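Side-chain contacts in glycoside hydrolase family protein (PDB 6Q2F), which probably removes terminal alpha-L-rhamnose units from glycosides, as an alpha-L-rhamnosidase of the glycoside hydrolases: residues A91-P96 against S693-G698; H478-Y483 against D490-R495; R662-E667 against R712-Y717; L1049-V1054 against A1058-N1063. All blocks are in the same frame, centred on the assembly; numbering follows the deposited sequence.

Contact 1: A91-P96 against S693-G698; sequences ANLQTP and SLAIFG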
loop_
_atom_site.group_PDB
_atom_site.type_symbol
_atom_site.label_atom_id
_atom_site.label_comp_id
_atom_site.label_asym_id
_atom_site.label_seq_id
_atom_site.Cartn_x
_atom_site.Cartn_y
_atom_site.Cartn_z
ATOM N N ALA A 91 17.429 11.618 -0.793
ATOM C CA ALA A 91 16.172 12.334 -0.577
ATOM C C ALA A 91 16.429 13.832 -0.471
ATOM O O ALA A 91 17.087 14.284 0.472
ATOM C CB ALA A 91 15.470 11.830 0.686
ATOM N N ASN A 92 15.883 14.599 -1.419
ATOM C CA ASN A 92 16.111 16.043 -1.488
ATOM C C ASN A 92 15.028 16.795 -0.714
ATOM O O ASN A 92 14.287 17.608 -1.255
ATOM C CB ASN A 92 16.162 16.496 -2.943
ATOM C CG ASN A 92 16.641 17.943 -3.092
ATOM O OD1 ASN A 92 15.871 18.834 -3.460
ATOM N ND2 ASN A 92 17.916 18.172 -2.809
ATOM N N LEU A 93 14.929 16.483 0.574
ATOM C CA LEU A 93 14.035 17.181 1.488
ATOM C C LEU A 93 14.856 18.164 2.308
ATOM O O LEU A 93 15.921 17.807 2.824
ATOM C CB LEU A 93 13.308 16.203 2.412
ATOM C CG LEU A 93 12.394 15.177 1.745
ATOM C CD1 LEU A 93 11.579 14.456 2.794
ATOM C CD2 LEU A 93 11.456 15.870 0.759
ATOM N N GLN A 94 14.362 19.392 2.422
ATOM C CA GLN A 94 15.091 20.450 3.107
ATOM C C GLN A 94 15.499 20.022 4.522
ATOM O O GLN A 94 14.648 19.733 5.366
ATOM C CB GLN A 94 14.240 21.714 3.152
ATOM C CG GLN A 94 14.961 22.880 3.821
ATOM C CD GLN A 94 14.434 24.224 3.379
ATOM O OE1 GLN A 94 15.209 25.126 3.055
ATOM N NE2 GLN A 94 13.110 24.369 3.358
ATOM N N THR A 95 16.809 19.971 4.763
ATOM C CA THR A 95 17.391 19.465 6.003
ATOM C C THR A 95 18.575 20.354 6.355
ATOM O O THR A 95 19.384 20.668 5.471
ATOM C CB THR A 95 17.882 18.011 5.885
ATOM O OG1 THR A 95 16.829 17.173 5.403
ATOM C CG2 THR A 95 18.334 17.504 7.244
ATOM N N PRO A 96 18.726 20.758 7.618
ATOM C CA PRO A 96 19.877 21.595 7.976
ATOM C C PRO A 96 21.183 20.896 7.634
ATOM O O PRO A 96 21.299 19.669 7.684
ATOM C CB PRO A 96 19.725 21.805 9.490
ATOM C CG PRO A 96 18.250 21.537 9.758
ATOM C CD PRO A 96 17.869 20.474 8.781
ATOM N N SER A 693 16.635 13.266 10.911
ATOM C CA SER A 693 15.440 12.444 10.828
ATOM C C SER A 693 14.853 12.704 9.450
ATOM O O SER A 693 15.104 13.757 8.865
ATOM C CB SER A 693 14.441 12.829 11.917
ATOM O OG SER A 693 14.047 14.185 11.792
ATOM N N LEU A 694 14.024 11.809 8.950
ATOM C CA LEU A 694 13.394 12.004 7.660
ATOM C C LEU A 694 12.184 12.866 7.875
ATOM O O LEU A 694 11.110 12.391 7.996
ATOM C CB LEU A 694 12.975 10.667 7.070
ATOM C CG LEU A 694 12.033 10.691 5.877
ATOM C CD1 LEU A 694 12.661 11.333 4.676
ATOM C CD2 LEU A 694 11.486 9.336 5.517
ATOM N N ALA A 695 12.403 14.156 7.946
ATOM C CA ALA A 695 11.354 15.111 8.194
ATOM C C ALA A 695 10.603 14.792 9.489
ATOM O O ALA A 695 11.197 14.588 10.478
ATOM C CB ALA A 695 10.438 15.247 7.006
ATOM N N ILE A 696 9.300 14.721 9.440
ATOM C CA ILE A 696 8.500 14.468 10.605
ATOM C C ILE A 696 8.241 13.005 10.788
ATOM O O ILE A 696 7.357 12.627 11.503
ATOM C CB ILE A 696 7.126 15.099 10.435
ATOM C CG1 ILE A 696 6.453 14.557 9.199
ATOM C CG2 ILE A 696 7.212 16.598 10.325
ATOM C CD1 ILE A 696 5.004 14.939 9.117
ATOM N N PHE A 697 8.958 12.156 10.096
ATOM C CA PHE A 697 8.661 10.752 10.201
ATOM C C PHE A 697 9.647 9.901 10.923
ATOM O O PHE A 697 10.811 10.128 10.884
ATOM C CB PHE A 697 8.495 10.145 8.815
ATOM C CG PHE A 697 7.467 10.793 7.979
ATOM C CD1 PHE A 697 6.168 10.483 8.125
ATOM C CD2 PHE A 697 7.818 11.679 7.022
ATOM C CE1 PHE A 697 5.216 11.079 7.357
ATOM C CE2 PHE A 697 6.882 12.270 6.235
ATOM C CZ PHE A 697 5.570 11.969 6.408
ATOM N N GLY A 698 9.123 8.882 11.562
ATOM C CA GLY A 698 9.915 7.886 12.224
ATOM C C GLY A 698 9.709 6.668 11.338
ATOM O O GLY A 698 9.071 6.809 10.356
HETATM O O HOH W 1 14.079 16.511 6.744
#
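Leu93 reaches the 693-698 loop with one methyl: its CD1 meets Leu694 CD1 at 3.8 Å, the two side chains running obliquely to each other, and lies 4.4 Å from Ala695 CB. The first torsion of Leu93 (chi1 -62°) sets CG opposite the carbonyl carbon, and this carries the branch toward the turn. Two residues on, Thr95 reaches the turn through a water. Its OG1 donates to Leu93 O at 2.8 Å, rising 41° out of the carbonyl plane, and accepts a hydrogen from a water 3.1 Å away; that same water takes a weak bond from Ala695 N. Thr95 OG1 thus ties its own loop together while linking it through solvent to the other. Ala695 is the second residue of a type II' turn from Leu694 to Phe697, closed by Phe697 N to Leu694 O at 3.0 Å. The 91-96 segment leaves the C-terminal end of barrel strand 85-91, whereas the turn leads into strand 697-698, antiparallel to strand 642-649. Strand 56-62 packs against both segments, Met62 touching Leu93, Thr95 and Leu694.

Contact 2: H478-Y483 against D490-R495; sequences HYIGMY and DMVGKR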
loop_
_atom_site.group_PDB
_atom_site.type_symbol
_atom_site.label_atom_id
_atom_site.label_comp_id
_atom_site.label_asym_id
_atom_site.label_seq_id
_atom_site.Cartn_x
_atom_site.Cartn_y
_atom_site.Cartn_z
ATOM N N HIS A 478 19.138 3.264 -18.772
ATOM C CA HIS A 478 19.961 4.439 -18.529
ATOM C C HIS A 478 20.192 4.622 -17.037
ATOM O O HIS A 478 21.318 4.880 -16.598
ATOM C CB HIS A 478 19.296 5.684 -19.114
ATOM C CG HIS A 478 20.146 6.909 -19.008
ATOM N ND1 HIS A 478 20.116 7.746 -17.913
ATOM C CD2 HIS A 478 21.086 7.409 -19.841
ATOM C CE1 HIS A 478 20.991 8.721 -18.088
ATOM N NE2 HIS A 478 21.590 8.541 -19.250
ATOM N N TYR A 479 19.131 4.474 -16.238
ATOM C CA TYR A 479 19.252 4.707 -14.805
ATOM C C TYR A 479 20.238 3.730 -14.189
ATOM O O TYR A 479 21.118 4.118 -13.413
ATOM C CB TYR A 479 17.884 4.566 -14.154
ATOM C CG TYR A 479 17.885 4.745 -12.653
ATOM C CD1 TYR A 479 18.145 5.980 -12.080
ATOM C CD2 TYR A 479 17.587 3.685 -11.811
ATOM C CE1 TYR A 479 18.112 6.154 -10.698
ATOM C CE2 TYR A 479 17.551 3.839 -10.423
ATOM C CZ TYR A 479 17.820 5.083 -9.874
ATOM O OH TYR A 479 17.793 5.237 -8.511
ATOM N N ILE A 480 20.109 2.449 -14.539
ATOM C CA ILE A 480 21.033 1.441 -14.035
ATOM C C ILE A 480 22.458 1.746 -14.490
ATOM O O ILE A 480 23.416 1.589 -13.721
ATOM C CB ILE A 480 20.554 0.048 -14.471
ATOM C CG1 ILE A 480 19.278 -0.299 -13.687
ATOM C CG2 ILE A 480 21.650 -1.008 -14.254
ATOM C CD1 ILE A 480 18.623 -1.613 -14.087
ATOM N N GLY A 481 22.611 2.229 -15.730
ATOM C CA GLY A 481 23.922 2.677 -16.195
ATOM C C GLY A 481 24.553 3.736 -15.304
ATOM O O GLY A 481 25.762 3.722 -15.076
HETATM N N MSE A 482 23.760 4.674 -14.808
HETATM C CA MSE A 482 24.286 5.687 -13.909
HETATM C C MSE A 482 24.854 5.065 -12.638
HETATM O O MSE A 482 25.901 5.496 -12.162
HETATM C CB MSE A 482 23.195 6.703 -13.537
HETATM C CG MSE A 482 22.798 7.637 -14.691
HETATM SE SE MSE A 482 21.055 8.447 -14.393
HETATM C CE MSE A 482 21.190 8.767 -12.457
ATOM N N TYR A 483 24.181 4.030 -12.105
ATOM C CA TYR A 483 24.663 3.411 -10.873
ATOM C C TYR A 483 25.840 2.481 -11.119
ATOM O O TYR A 483 26.712 2.355 -10.252
ATOM C CB TYR A 483 23.522 2.682 -10.155
ATOM C CG TYR A 483 22.793 3.654 -9.272
ATOM C CD1 TYR A 483 23.218 3.887 -7.972
ATOM C CD2 TYR A 483 21.748 4.427 -9.768
ATOM C CE1 TYR A 483 22.585 4.817 -7.171
ATOM C CE2 TYR A 483 21.115 5.357 -8.973
ATOM C CZ TYR A 483 21.544 5.553 -7.667
ATOM O OH TYR A 483 20.921 6.473 -6.867
ATOM N N ASP A 490 31.214 -3.802 -11.275
ATOM C CA ASP A 490 31.363 -4.956 -10.395
ATOM C C ASP A 490 30.495 -4.846 -9.149
ATOM O O ASP A 490 30.366 -5.826 -8.408
ATOM C CB ASP A 490 32.840 -5.140 -9.996
ATOM C CG ASP A 490 33.463 -3.867 -9.382
ATOM O OD1 ASP A 490 33.238 -2.761 -9.924
ATOM O OD2 ASP A 490 34.181 -3.969 -8.352
HETATM N N MSE A 491 29.892 -3.691 -8.900
HETATM C CA MSE A 491 29.128 -3.495 -7.675
HETATM C C MSE A 491 27.648 -3.279 -7.974
HETATM O O MSE A 491 26.931 -2.688 -7.180
HETATM C CB MSE A 491 29.689 -2.303 -6.895
HETATM C CG MSE A 491 31.023 -2.563 -6.211
HETATM SE SE MSE A 491 30.869 -3.884 -4.712
HETATM C CE MSE A 491 31.991 -5.285 -5.415
ATOM N N VAL A 492 27.194 -3.748 -9.130
ATOM C CA VAL A 492 25.785 -3.719 -9.480
ATOM C C VAL A 492 25.430 -5.093 -10.041
ATOM O O VAL A 492 26.001 -5.528 -11.051
ATOM C CB VAL A 492 25.450 -2.613 -10.497
ATOM C CG1 VAL A 492 23.976 -2.658 -10.823
ATOM C CG2 VAL A 492 25.836 -1.219 -9.942
ATOM N N GLY A 493 24.495 -5.780 -9.389
ATOM C CA GLY A 493 24.108 -7.108 -9.848
ATOM C C GLY A 493 24.363 -8.148 -8.779
ATOM O O GLY A 493 23.655 -8.172 -7.771
ATOM N N LYS A 494 25.378 -8.991 -8.975
ATOM C CA LYS A 494 25.659 -10.068 -8.032
ATOM C C LYS A 494 26.372 -9.582 -6.776
ATOM O O LYS A 494 26.391 -10.301 -5.774
ATOM C CB LYS A 494 26.493 -11.148 -8.711
ATOM C CG LYS A 494 25.733 -11.815 -9.856
ATOM C CD LYS A 494 26.463 -13.034 -10.387
ATOM C CE LYS A 494 25.466 -14.104 -10.800
ATOM N NZ LYS A 494 26.131 -15.403 -11.096
ATOM N N ARG A 495 26.937 -8.378 -6.805
ATOM C CA ARG A 495 27.663 -7.827 -5.677
ATOM C C ARG A 495 27.304 -6.357 -5.547
ATOM O O ARG A 495 26.921 -5.711 -6.527
ATOM C CB ARG A 495 29.174 -8.018 -5.862
ATOM C CG ARG A 495 29.633 -9.481 -5.666
ATOM C CD ARG A 495 31.115 -9.645 -5.972
ATOM N NE ARG A 495 31.971 -9.191 -4.876
ATOM C CZ ARG A 495 33.244 -8.814 -5.018
ATOM N NH1 ARG A 495 33.820 -8.816 -6.217
ATOM N NH2 ARG A 495 33.940 -8.417 -3.957
#
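Tyr483 and Val492 mark the nearest approach of the two backbones, with Tyr483 CA and Val492 CA 7.4 Å apart. The 478-483 segment is regular helix, part of helix 469-487, with Met482 N bonded to His478 O at 3.0 Å; the 490-495 segment is an irregular loop that follows the end of that helix. Beyond Val492 the loop passes through Gly493, at whose backbone angles (phi 120°, psi -108°) a beta carbon would collide with the carbonyl oxygen of Val492.

Val492 carries the contact with both of its branches. Its CG2 rests on the peptide of Tyr483, 3.7 Å from Tyr483 O, while CG1 barely reaches Ile480, standing 4.5 Å from Ile480 CG2. With CG1 opposite the backbone N (chi1 179°), the methyls divide between the helix backbone and the isoleucine. This is the helix-to-strand return of an (alpha/beta)8 barrel: the chain comes off helix 469-487 and enters strand 497-502, which lies parallel to strand 127-131.

The rings of Tyr479 and Tyr483 lie away from Val492. Tyr483 CD2 lies 4.0 Å above the ring plane of Tyr479, toward the rim, and Tyr479 O sits in plane at the edge of the Tyr483 ring. Farther out, Tyr483 packs edge-to-face with Phe114 of helix 108-124, and Tyr479 OH bonds to Ala131 O. On the far part of the loop, CE of Met491, a selenomethionine in this crystal, lies over the centre of the Arg495 guanidinium, whose NH2 forms a salt bridge with Asp122.

Contact 3: R662-E667 against R712-Y717; sequences RFIDLE and RPWVDY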
loop_
_atom_site.group_PDB
_atom_site.type_symbol
_atom_site.label_atom_id
_atom_site.label_comp_id
_atom_site.label_asym_id
_atom_site.label_seq_id
_atom_site.Cartn_x
_atom_site.Cartn_y
_atom_site.Cartn_z
ATOM N N ARG A 662 3.591 -4.939 18.683
ATOM C CA ARG A 662 2.261 -5.149 18.120
ATOM C C ARG A 662 2.190 -4.770 16.641
ATOM O O ARG A 662 1.367 -5.330 15.905
ATOM C CB ARG A 662 1.226 -4.346 18.912
ATOM C CG ARG A 662 1.582 -2.877 19.057
ATOM C CD ARG A 662 0.693 -2.141 20.073
ATOM N NE ARG A 662 -0.408 -1.542 19.348
ATOM C CZ ARG A 662 -0.598 -0.243 19.169
ATOM N NH1 ARG A 662 0.214 0.650 19.715
ATOM N NH2 ARG A 662 -1.636 0.153 18.446
ATOM N N PHE A 663 3.024 -3.818 16.178
ATOM C CA PHE A 663 2.983 -3.453 14.756
ATOM C C PHE A 663 3.582 -4.569 13.896
ATOM O O PHE A 663 2.946 -5.042 12.951
ATOM C CB PHE A 663 3.704 -2.118 14.506
ATOM C CG PHE A 663 3.177 -0.981 15.327
ATOM C CD1 PHE A 663 1.810 -0.793 15.452
ATOM C CD2 PHE A 663 4.039 -0.107 15.978
ATOM C CE1 PHE A 663 1.302 0.237 16.231
ATOM C CE2 PHE A 663 3.541 0.937 16.760
ATOM C CZ PHE A 663 2.170 1.109 16.891
ATOM N N ILE A 664 4.783 -5.046 14.258
ATOM C CA ILE A 664 5.471 -6.079 13.481
ATOM C C ILE A 664 4.727 -7.400 13.561
ATOM O O ILE A 664 4.757 -8.192 12.617
ATOM C CB ILE A 664 6.933 -6.227 13.952
ATOM C CG1 ILE A 664 7.823 -6.659 12.786
ATOM C CG2 ILE A 664 7.075 -7.154 15.170
ATOM C CD1 ILE A 664 8.110 -5.510 11.809
ATOM N N ASP A 665 4.084 -7.677 14.702
ATOM C CA ASP A 665 3.258 -8.874 14.819
ATOM C C ASP A 665 2.058 -8.789 13.884
ATOM O O ASP A 665 1.658 -9.790 13.282
ATOM C CB ASP A 665 2.824 -9.078 16.281
ATOM C CG ASP A 665 4.002 -9.422 17.210
ATOM O OD1 ASP A 665 5.119 -9.703 16.721
ATOM O OD2 ASP A 665 3.819 -9.420 18.446
ATOM N N LEU A 666 1.494 -7.596 13.710
ATOM C CA LEU A 666 0.396 -7.443 12.767
ATOM C C LEU A 666 0.874 -7.667 11.331
ATOM O O LEU A 666 0.189 -8.320 10.540
ATOM C CB LEU A 666 -0.242 -6.062 12.940
ATOM C CG LEU A 666 -1.312 -5.750 11.885
ATOM C CD1 LEU A 666 -2.516 -6.737 12.013
ATOM C CD2 LEU A 666 -1.789 -4.298 11.991
ATOM N N GLU A 667 2.061 -7.160 10.984
ATOM C CA GLU A 667 2.622 -7.446 9.668
ATOM C C GLU A 667 2.854 -8.940 9.489
ATOM O O GLU A 667 2.551 -9.513 8.431
ATOM C CB GLU A 667 3.936 -6.700 9.489
ATOM C CG GLU A 667 3.790 -5.197 9.470
ATOM C CD GLU A 667 5.130 -4.524 9.337
ATOM O OE1 GLU A 667 6.012 -5.085 8.657
ATOM O OE2 GLU A 667 5.294 -3.443 9.925
ATOM N N ARG A 712 19.873 -5.447 19.122
ATOM C CA ARG A 712 20.061 -6.776 18.542
ATOM C C ARG A 712 18.981 -7.772 18.961
ATOM O O ARG A 712 18.481 -8.490 18.080
ATOM C CB ARG A 712 21.470 -7.296 18.895
ATOM C CG ARG A 712 21.791 -8.737 18.447
ATOM C CD ARG A 712 21.817 -8.837 16.950
ATOM N NE ARG A 712 22.208 -10.160 16.464
ATOM C CZ ARG A 712 23.309 -10.413 15.764
ATOM N NH1 ARG A 712 24.147 -9.426 15.445
ATOM N NH2 ARG A 712 23.555 -11.654 15.366
ATOM N N PRO A 713 18.573 -7.871 20.243
ATOM C CA PRO A 713 17.494 -8.818 20.580
ATOM C C PRO A 713 16.195 -8.515 19.861
ATOM O O PRO A 713 15.509 -9.443 19.437
ATOM C CB PRO A 713 17.346 -8.671 22.106
ATOM C CG PRO A 713 18.698 -8.187 22.560
ATOM C CD PRO A 713 19.117 -7.229 21.448
ATOM N N TRP A 714 15.856 -7.233 19.693
ATOM C CA TRP A 714 14.673 -6.846 18.920
ATOM C C TRP A 714 14.797 -7.299 17.468
ATOM O O TRP A 714 13.882 -7.914 16.918
ATOM C CB TRP A 714 14.487 -5.320 19.030
ATOM C CG TRP A 714 13.528 -4.622 18.056
ATOM C CD1 TRP A 714 13.842 -3.592 17.204
ATOM C CD2 TRP A 714 12.121 -4.885 17.854
ATOM N NE1 TRP A 714 12.729 -3.200 16.498
ATOM C CE2 TRP A 714 11.658 -3.965 16.883
ATOM C CE3 TRP A 714 11.211 -5.794 18.404
ATOM C CZ2 TRP A 714 10.335 -3.945 16.435
ATOM C CZ3 TRP A 714 9.880 -5.769 17.956
ATOM C CH2 TRP A 714 9.466 -4.856 16.986
ATOM N N VAL A 715 15.941 -7.037 16.833
ATOM C CA VAL A 715 16.122 -7.467 15.449
ATOM C C VAL A 715 16.116 -8.993 15.365
ATOM O O VAL A 715 15.586 -9.572 14.409
ATOM C CB VAL A 715 17.406 -6.849 14.866
ATOM C CG1 VAL A 715 17.637 -7.312 13.430
ATOM C CG2 VAL A 715 17.327 -5.305 14.923
ATOM N N ASP A 716 16.683 -9.669 16.378
ATOM C CA ASP A 716 16.650 -11.131 16.400
ATOM C C ASP A 716 15.216 -11.640 16.472
ATOM O O ASP A 716 14.874 -12.668 15.881
ATOM C CB ASP A 716 17.438 -11.663 17.598
ATOM C CG ASP A 716 18.942 -11.690 17.370
ATOM O OD1 ASP A 716 19.398 -11.709 16.215
ATOM O OD2 ASP A 716 19.668 -11.748 18.379
ATOM N N TYR A 717 14.369 -10.949 17.227
ATOM C CA TYR A 717 12.962 -11.322 17.297
ATOM C C TYR A 717 12.320 -11.236 15.925
ATOM O O TYR A 717 11.572 -12.140 15.516
ATOM C CB TYR A 717 12.257 -10.407 18.298
ATOM C CG TYR A 717 10.755 -10.512 18.301
ATOM C CD1 TYR A 717 9.973 -9.746 17.427
ATOM C CD2 TYR A 717 10.113 -11.373 19.178
ATOM C CE1 TYR A 717 8.590 -9.836 17.455
ATOM C CE2 TYR A 717 8.744 -11.465 19.211
ATOM C CZ TYR A 717 7.992 -10.706 18.348
ATOM O OH TYR A 717 6.634 -10.808 18.415
#
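Asp665 and Tyr717 join two nearly parallel helices by a short hydrogen bond, Tyr717 OH donating to Asp665 OD1 at 2.5 Å. Helix 657-670 belongs to the (alpha/beta)8 barrel, connecting strands 642-649 and 674-677, and helix 712-726 packs alongside it. The axes of the two short segments approach to 12.3 Å and cross at -19°, a separation spanned by long side chains. The tyrosine proton uses the syn lone pair of OD1, and carboxylate and ring planes are turned 44° apart. Beside this bond, Ile664 sets its CG2 methyl in plane at the edge of the Tyr717 ring, 3.8 Å from Tyr717 CE1, and equally near Trp714 CH2, which it meets obliquely. Tyr717 reaches across because its CG stands opposite the backbone N (chi1 170°), throwing the ring outward from its helix. A phenylalanine here would probably leave Asp665 OD1 without its hydroxyl donor and Lys661 without one of its partners.

In the second shell, Lys661 makes a salt bridge with Asp665 OD2 and bonds to Tyr717 OH, so its charge probably helps to stabilise the buried carboxylate as an anion. Trp1071 packs edge-to-face on both Tyr717 and Trp714. On the side of helix 712-726 turned from helix 657-670, Arg712 NE forms a salt bridge with Asp716 OD1 at 3.2 Å, on its syn side but out of the carboxylate plane.

Contact 4: L1049-V1054 against A1058-N1063; sequences LDLGRV and AQVSVN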
loop_
_atom_site.group_PDB
_atom_site.type_symbol
_atom_site.label_atom_id
_atom_site.label_comp_id
_atom_site.label_asym_id
_atom_site.label_seq_id
_atom_site.Cartn_x
_atom_site.Cartn_y
_atom_site.Cartn_z
ATOM N N LEU A 1049 14.247 -14.377 36.740
ATOM C CA LEU A 1049 14.373 -13.009 37.219
ATOM C C LEU A 1049 13.275 -12.185 36.560
ATOM O O LEU A 1049 13.264 -12.026 35.333
ATOM C CB LEU A 1049 15.745 -12.433 36.879
ATOM C CG LEU A 1049 16.010 -10.999 37.336
ATOM C CD1 LEU A 1049 16.262 -10.972 38.831
ATOM C CD2 LEU A 1049 17.204 -10.424 36.601
ATOM N N ASP A 1050 12.343 -11.678 37.361
ATOM C CA ASP A 1050 11.282 -10.828 36.846
ATOM C C ASP A 1050 11.600 -9.392 37.228
ATOM O O ASP A 1050 11.754 -9.088 38.411
ATOM C CB ASP A 1050 9.918 -11.242 37.396
ATOM C CG ASP A 1050 8.783 -10.580 36.658
ATOM O OD1 ASP A 1050 8.724 -9.332 36.666
ATOM O OD2 ASP A 1050 7.961 -11.295 36.052
ATOM N N LEU A 1051 11.700 -8.517 36.230
ATOM C CA LEU A 1051 12.124 -7.139 36.456
ATOM C C LEU A 1051 10.980 -6.189 36.771
ATOM O O LEU A 1051 11.238 -5.021 37.075
ATOM C CB LEU A 1051 12.865 -6.594 35.238
ATOM C CG LEU A 1051 14.131 -7.321 34.817
ATOM C CD1 LEU A 1051 14.727 -6.594 33.634
ATOM C CD2 LEU A 1051 15.124 -7.377 35.972
ATOM N N GLY A 1052 9.732 -6.641 36.694
ATOM C CA GLY A 1052 8.630 -5.712 36.899
ATOM C C GLY A 1052 8.563 -4.689 35.777
ATOM O O GLY A 1052 8.777 -5.004 34.605
ATOM N N ARG A 1053 8.259 -3.448 36.132
ATOM C CA ARG A 1053 8.188 -2.392 35.134
ATOM C C ARG A 1053 9.597 -1.977 34.745
ATOM O O ARG A 1053 10.454 -1.781 35.612
ATOM C CB ARG A 1053 7.400 -1.199 35.674
ATOM C CG ARG A 1053 5.911 -1.468 35.876
ATOM C CD ARG A 1053 5.188 -0.174 36.228
ATOM N NE ARG A 1053 4.298 -0.348 37.373
ATOM C CZ ARG A 1053 2.969 -0.264 37.325
ATOM N NH1 ARG A 1053 2.356 0.024 36.185
ATOM N NH2 ARG A 1053 2.253 -0.453 38.431
ATOM N N VAL A 1054 9.828 -1.845 33.451
ATOM C CA VAL A 1054 11.108 -1.467 32.895
ATOM C C VAL A 1054 10.900 -0.442 31.803
ATOM O O VAL A 1054 10.111 -0.641 30.941
ATOM C CB VAL A 1054 11.824 -2.659 32.263
ATOM C CG1 VAL A 1054 13.111 -2.234 31.598
ATOM C CG2 VAL A 1054 12.105 -3.742 33.256
ATOM N N ALA A 1058 15.891 -4.015 29.023
ATOM C CA ALA A 1058 17.005 -4.281 29.870
ATOM C C ALA A 1058 17.800 -5.510 29.564
ATOM O O ALA A 1058 17.290 -6.576 29.445
ATOM C CB ALA A 1058 16.534 -4.351 31.296
ATOM N N GLN A 1059 19.092 -5.331 29.476
ATOM C CA GLN A 1059 20.000 -6.449 29.253
ATOM C C GLN A 1059 20.578 -6.854 30.607
ATOM O O GLN A 1059 21.052 -5.998 31.353
ATOM C CB GLN A 1059 21.098 -6.053 28.241
ATOM C CG GLN A 1059 22.170 -7.107 27.946
ATOM C CD GLN A 1059 23.219 -7.204 29.059
ATOM O OE1 GLN A 1059 23.781 -6.197 29.495
ATOM N NE2 GLN A 1059 23.469 -8.421 29.526
ATOM N N VAL A 1060 20.525 -8.149 30.929
ATOM C CA VAL A 1060 20.843 -8.644 32.265
ATOM C C VAL A 1060 22.055 -9.561 32.202
ATOM O O VAL A 1060 22.088 -10.506 31.405
ATOM C CB VAL A 1060 19.649 -9.380 32.891
ATOM C CG1 VAL A 1060 20.047 -9.986 34.265
ATOM C CG2 VAL A 1060 18.483 -8.421 33.019
ATOM N N SER A 1061 23.033 -9.296 33.063
ATOM C CA SER A 1061 24.205 -10.137 33.250
ATOM C C SER A 1061 24.238 -10.638 34.687
ATOM O O SER A 1061 24.148 -9.843 35.629
ATOM C CB SER A 1061 25.495 -9.374 32.923
ATOM O OG SER A 1061 25.538 -9.070 31.534
ATOM N N VAL A 1062 24.364 -11.952 34.850
ATOM C CA VAL A 1062 24.435 -12.597 36.157
ATOM C C VAL A 1062 25.807 -13.251 36.267
ATOM O O VAL A 1062 26.157 -14.099 35.438
ATOM C CB VAL A 1062 23.304 -13.618 36.341
ATOM C CG1 VAL A 1062 23.471 -14.388 37.660
ATOM C CG2 VAL A 1062 21.958 -12.917 36.286
ATOM N N ASN A 1063 26.579 -12.858 37.273
ATOM C CA ASN A 1063 27.984 -13.260 37.396
ATOM C C ASN A 1063 28.714 -13.092 36.065
ATOM O O ASN A 1063 29.387 -14.005 35.581
ATOM C CB ASN A 1063 28.116 -14.696 37.901
ATOM C CG ASN A 1063 27.327 -14.948 39.160
ATOM O OD1 ASN A 1063 27.465 -14.219 40.145
ATOM N ND2 ASN A 1063 26.460 -15.967 39.128
#
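Leu1049, Leu1051 and Val1054 meet Ala1058 and Val1060 through methyl groups alone; the flat groups of the two segments, the Asp1050 carboxylate and the Gln1059 amide, are engaged elsewhere. Asp1050 OD1 closes an Asx turn by taking Gly1052 N at 2.9 Å, the donor coming in almost end-on to the C-O bond. The Gln1059 amide has Ser1061 OG at its edge, in plane and 3.0 Å from Gln1059 NE2, with a nearly straight bond (170°); Arg1093 and Asp1066 hold the same amide from other strands.

Inside, Ala1058 CB is approached by two methyls, Leu1051 CD1 at 3.7 Å and Val1054 CG1 at 4.0 Å. Leu1049 CD2 touches Val1060 CG1 at 3.7 Å, the branches set obliquely. Although close in sequence, strand 1047-1055 belongs to a four-stranded antiparallel sheet and strand 1057-1062 to a six-stranded one. The contact therefore joins the two layers of a beta sandwich, consistent with a galactose-binding-like domain. Ile1092 of strand 1086-1095 touches Leu1051 and Ala1058. With only apolar atoms meeting across the layers, the attraction between these segments rests on close packing and burial; Asp1050 and Gln1059, by contrast, make their polar bonds within their own segments or to neighbouring strands.

Contacts 1, 2 and 3 belong to the barrel region, whereas contact 4 lies in the C-terminal beta sandwich. Contact 1 is near the metal: the Leu694 side chain is about 10 Å from the sodium ion, which is bound at Asp503, Ser504, Glu583, Glu586 and Glu644. The strand 497-502 that follows contact 2 leads to Asp503 and Ser504, and strand 642-649, which carries Glu644, packs against helix 657-670 of contact 3. Centres of contacts 1 and 2 are 27 Å apart, those of contacts 1 and 3 25 Å. Contacts 3 and 4 are neighbours, about 6 Å between nearest atoms, without touching; contacts 2 and 4 are farthest apart, with centres 47 Å from each other.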